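Local structure of tumor necrosis factor receptor superfamily member grnd (Drosophila melanogaster, 6ZSY) at residues I10-P13 / V14-F17; V31-N34 / Q35-N38. The protein serves as a receptor for the TNF-family cytokine Eiger, takes part in activating JNK signalling and is required for Eiger-induced apoptosis. All coordinates share one frame; numbering follows the deposited sequence.

Interaction 1 (I10-P13 / V14-F17); sequences ICHP and VNEF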
loop_
_atom_site.group_PDB
_atom_site.type_symbol
_atom_site.label_atom_id
_atom_site.label_comp_id
_atom_site.label_asym_id
_atom_site.label_seq_id
_atom_site.Cartn_x
_atom_site.Cartn_y
_atom_site.Cartn_z
ATOM N N ILE A 10 7.407 -9.433 4.984
ATOM C CA ILE A 10 5.977 -9.608 4.761
ATOM C C ILE A 10 5.264 -8.574 5.595
ATOM O O ILE A 10 5.372 -8.528 6.818
ATOM C CB ILE A 10 5.539 -11.052 5.080
ATOM C CG1 ILE A 10 6.229 -12.090 4.181
ATOM C CG2 ILE A 10 4.018 -11.184 5.000
ATOM C CD1 ILE A 10 6.125 -11.769 2.696
ATOM N N CYS A 11 4.548 -7.693 4.926
ATOM C CA CYS A 11 3.853 -6.562 5.526
ATOM C C CYS A 11 2.505 -7.019 6.119
ATOM O O CYS A 11 2.071 -8.150 5.906
ATOM C CB CYS A 11 3.592 -5.467 4.476
ATOM S SG CYS A 11 5.067 -4.956 3.497
ATOM N N HIS A 12 1.843 -6.130 6.847
ATOM C CA HIS A 12 0.496 -6.465 7.316
ATOM C C HIS A 12 -0.396 -6.697 6.101
ATOM O O HIS A 12 -0.407 -5.877 5.200
ATOM C CB HIS A 12 -0.070 -5.311 8.165
ATOM C CG HIS A 12 -1.282 -5.650 8.909
ATOM N ND1 HIS A 12 -2.537 -5.841 8.309
ATOM C CD2 HIS A 12 -1.435 -5.831 10.250
ATOM C CE1 HIS A 12 -3.376 -6.135 9.279
ATOM N NE2 HIS A 12 -2.743 -6.129 10.455
ATOM N N PRO A 13 -1.154 -7.774 6.047
ATOM C CA PRO A 13 -1.893 -8.085 4.805
ATOM C C PRO A 13 -3.034 -7.139 4.507
ATOM O O PRO A 13 -3.450 -7.053 3.350
ATOM C CB PRO A 13 -2.448 -9.510 5.051
ATOM C CG PRO A 13 -2.436 -9.661 6.534
ATOM C CD PRO A 13 -1.231 -8.881 7.078
ATOM N N VAL A 14 -3.567 -6.473 5.509
ATOM C CA VAL A 14 -4.699 -5.544 5.295
ATOM C C VAL A 14 -4.256 -4.140 5.378
ATOM O O VAL A 14 -4.608 -3.220 4.588
ATOM C CB VAL A 14 -5.813 -5.845 6.327
ATOM C CG1 VAL A 14 -6.937 -4.804 6.183
ATOM C CG2 VAL A 14 -6.334 -7.258 6.130
ATOM N N ASN A 15 -3.433 -3.787 6.369
ATOM C CA ASN A 15 -3.126 -2.414 6.679
ATOM C C ASN A 15 -1.992 -1.847 5.844
ATOM O O ASN A 15 -1.826 -0.637 5.846
ATOM C CB ASN A 15 -2.738 -2.249 8.173
ATOM C CG ASN A 15 -3.874 -2.551 9.067
ATOM O OD1 ASN A 15 -5.042 -2.572 8.686
ATOM N ND2 ASN A 15 -3.527 -2.791 10.331
ATOM N N GLU A 16 -1.224 -2.719 5.210
ATOM C CA GLU A 16 -0.031 -2.298 4.480
ATOM C C GLU A 16 0.028 -2.983 3.137
ATOM O O GLU A 16 -0.677 -3.950 2.876
ATOM C CB GLU A 16 1.229 -2.664 5.291
ATOM C CG GLU A 16 1.372 -1.901 6.595
ATOM C CD GLU A 16 2.588 -2.365 7.378
ATOM O OE1 GLU A 16 3.002 -3.510 7.301
ATOM O OE2 GLU A 16 3.224 -1.500 8.033
ATOM N N PHE A 17 0.964 -2.487 2.317
ATOM C CA PHE A 17 1.368 -3.190 1.116
ATOM C C PHE A 17 2.877 -2.979 0.954
ATOM O O PHE A 17 3.429 -2.001 1.398
ATOM C CB PHE A 17 0.621 -2.774 -0.143
ATOM C CG PHE A 17 0.919 -1.355 -0.608
ATOM C CD1 PHE A 17 0.425 -0.253 0.099
ATOM C CD2 PHE A 17 1.678 -1.150 -1.737
ATOM C CE1 PHE A 17 0.722 1.038 -0.341
ATOM C CE2 PHE A 17 1.946 0.138 -2.155
ATOM C CZ PHE A 17 1.473 1.241 -1.470
#
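The imidazole of H12 carries the side-chain amide of N15 on one face. The two planes are nearly parallel, 9° apart, and N15 ND2 sits over the ring centre. N15 CB joins in over the same ring as a CH-pi contact, 3.9 Å from the H12 centroid. At the ring edge, V14 N donates to H12 ND1 at 3.0 Å, close to the ring plane. CG of H12 is anti to the backbone N (chi1 -168°), which swings the ring forward over the turn to meet both neighbours.

The backbone forms an alpha turn: E16 N bonds back to H12 O at 3.3 Å, from above the carbonyl plane. The extended E16 side chain then reaches back alongside C11. Its OE1 takes the H12 N-H on the anti side of the carboxylate, at 2.9 Å and almost straight (174°). With an alanine here, the H12 N-H is likely to lose its carboxylate acceptor, and the start of the turn would probably move more freely.

C11 is tied to C25 by a disulfide, and F17 pairs with H26 in the two-stranded sheet. The turn thus leads into strand 16-19 of the cysteine-rich domain. ND1 accepts the V14 N-H, so it probably carries no proton, which is consistent with a neutral H12 ring protonated on NE2.

Interaction 2 (V31-N34 / Q35-N38); sequences VCNN and QTHN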
loop_
_atom_site.group_PDB
_atom_site.type_symbol
_atom_site.label_atom_id
_atom_site.label_comp_id
_atom_site.label_asym_id
_atom_site.label_seq_id
_atom_site.Cartn_x
_atom_site.Cartn_y
_atom_site.Cartn_z
ATOM N N VAL A 31 -2.653 5.468 0.696
ATOM C CA VAL A 31 -2.814 5.373 -0.750
ATOM C C VAL A 31 -4.267 5.356 -1.196
ATOM O O VAL A 31 -4.564 5.720 -2.354
ATOM C CB VAL A 31 -1.950 4.161 -1.174
ATOM C CG1 VAL A 31 -2.627 2.838 -0.886
ATOM C CG2 VAL A 31 -1.607 4.347 -2.635
ATOM N N CYS A 32 -5.146 4.908 -0.291
ATOM C CA CYS A 32 -6.578 4.792 -0.652
ATOM C C CYS A 32 -7.425 6.004 -0.275
ATOM O O CYS A 32 -8.501 6.143 -0.854
ATOM C CB CYS A 32 -7.164 3.567 0.033
ATOM S SG CYS A 32 -6.602 2.006 -0.739
ATOM N N ASN A 33 -6.996 6.845 0.629
ATOM C CA ASN A 33 -7.778 7.996 1.046
ATOM C C ASN A 33 -7.471 9.159 0.135
ATOM O O ASN A 33 -6.345 9.634 0.071
ATOM C CB ASN A 33 -7.418 8.300 2.519
ATOM C CG ASN A 33 -8.093 9.564 3.040
ATOM O OD1 ASN A 33 -8.743 10.293 2.375
ATOM N ND2 ASN A 33 -7.685 9.899 4.277
ATOM N N ASN A 34 -8.506 9.624 -0.603
ATOM C CA ASN A 34 -8.260 10.622 -1.617
ATOM C C ASN A 34 -8.017 12.039 -1.026
ATOM O O ASN A 34 -7.750 12.958 -1.811
ATOM C CB ASN A 34 -9.337 10.639 -2.698
ATOM C CG ASN A 34 -10.641 11.326 -2.289
ATOM O OD1 ASN A 34 -10.773 11.818 -1.159
ATOM N ND2 ASN A 34 -11.567 11.388 -3.234
ATOM N N GLN A 35 -8.003 12.138 0.293
ATOM C CA GLN A 35 -7.663 13.405 0.945
ATOM C C GLN A 35 -6.193 13.482 1.306
ATOM O O GLN A 35 -5.784 14.502 1.860
ATOM C CB GLN A 35 -8.528 13.616 2.198
ATOM C CG GLN A 35 -10.034 13.666 1.765
ATOM C CD GLN A 35 -10.271 14.820 0.812
ATOM O OE1 GLN A 35 -10.062 15.969 1.180
ATOM N NE2 GLN A 35 -10.824 14.456 -0.383
ATOM N N THR A 36 -5.389 12.474 0.989
ATOM C CA THR A 36 -3.973 12.478 1.392
ATOM C C THR A 36 -3.119 12.914 0.226
ATOM O O THR A 36 -3.483 12.852 -0.941
ATOM C CB THR A 36 -3.468 11.125 1.858
ATOM O OG1 THR A 36 -3.371 10.338 0.668
ATOM C CG2 THR A 36 -4.399 10.539 2.906
ATOM N N HIS A 37 -1.856 13.313 0.580
ATOM C CA HIS A 37 -0.890 13.668 -0.384
ATOM C C HIS A 37 -0.409 12.507 -1.216
ATOM O O HIS A 37 0.015 12.693 -2.356
ATOM C CB HIS A 37 0.285 14.351 0.369
ATOM C CG HIS A 37 1.287 13.420 0.899
ATOM N ND1 HIS A 37 1.154 12.662 2.023
ATOM C CD2 HIS A 37 2.486 13.141 0.369
ATOM C CE1 HIS A 37 2.238 11.928 2.188
ATOM N NE2 HIS A 37 3.070 12.203 1.199
ATOM N N ASN A 38 -0.496 11.280 -0.635
ATOM C CA ASN A 38 0.051 10.190 -1.476
ATOM C C ASN A 38 -1.019 9.227 -1.951
ATOM O O ASN A 38 -0.738 8.113 -2.369
ATOM C CB ASN A 38 1.183 9.470 -0.746
ATOM C CG ASN A 38 0.772 9.163 0.683
ATOM O OD1 ASN A 38 -0.300 9.574 1.094
ATOM N ND2 ASN A 38 1.637 8.477 1.428
#
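N33 to T36 form a type I beta turn just after helix 28-32, closed by T36 N to N33 O at 3.1 Å. The same asparagine also makes an Asx turn: its side-chain OD1 takes Q35 N at 2.9 Å. CG of N33 is anti to its own N (chi1 175°), which carries the amide forward along the turn. Its other branch, ND2, packs against the methyl CG2 of T36, so N33 grips the turn by backbone and side chain together.

At the corner, N34 and Q35 lie side by side and point the same way. Q35 NE2 donates to N34 OD1 at 2.8 Å, nearly straight at 165°. The bend of Q35 at chi2 folds its amide back toward N34, and the two amide planes are 67° apart. N34 is a predicted N-glycosylation site, but it bears no sugar here.

The turn is also tied back to the helix. N38 ND2 bonds to E30 OE1 in the conformer given. V31 packs on L43 of helix 41-48, while C32 forms a disulfide with C44 of that helix. T36 OG1 bonds to E30 O; N33 O, 3.1 Å from T36 OG1, is a second acceptor within reach, and its share of the proton is not settled.

Interaction 1 comes first along the chain and leads into strand 16-19. Interaction 2 follows at the end of helix 28-32 and leads on toward helix 41-48. Their centres are about 17 Å apart, on opposite sides of the centre of the chain. They still meet in the interior, where F17 CE1 lies 3.8 Å from V31 CG1 in the V31 conformer given. Both residues also touch C48 of helix 41-48. Each region is also held by one disulfide, to strand 24-27 and to helix 41-48 respectively. Two surface turns are thus joined through a small core in the extracellular cysteine-rich domain, which binds Eiger.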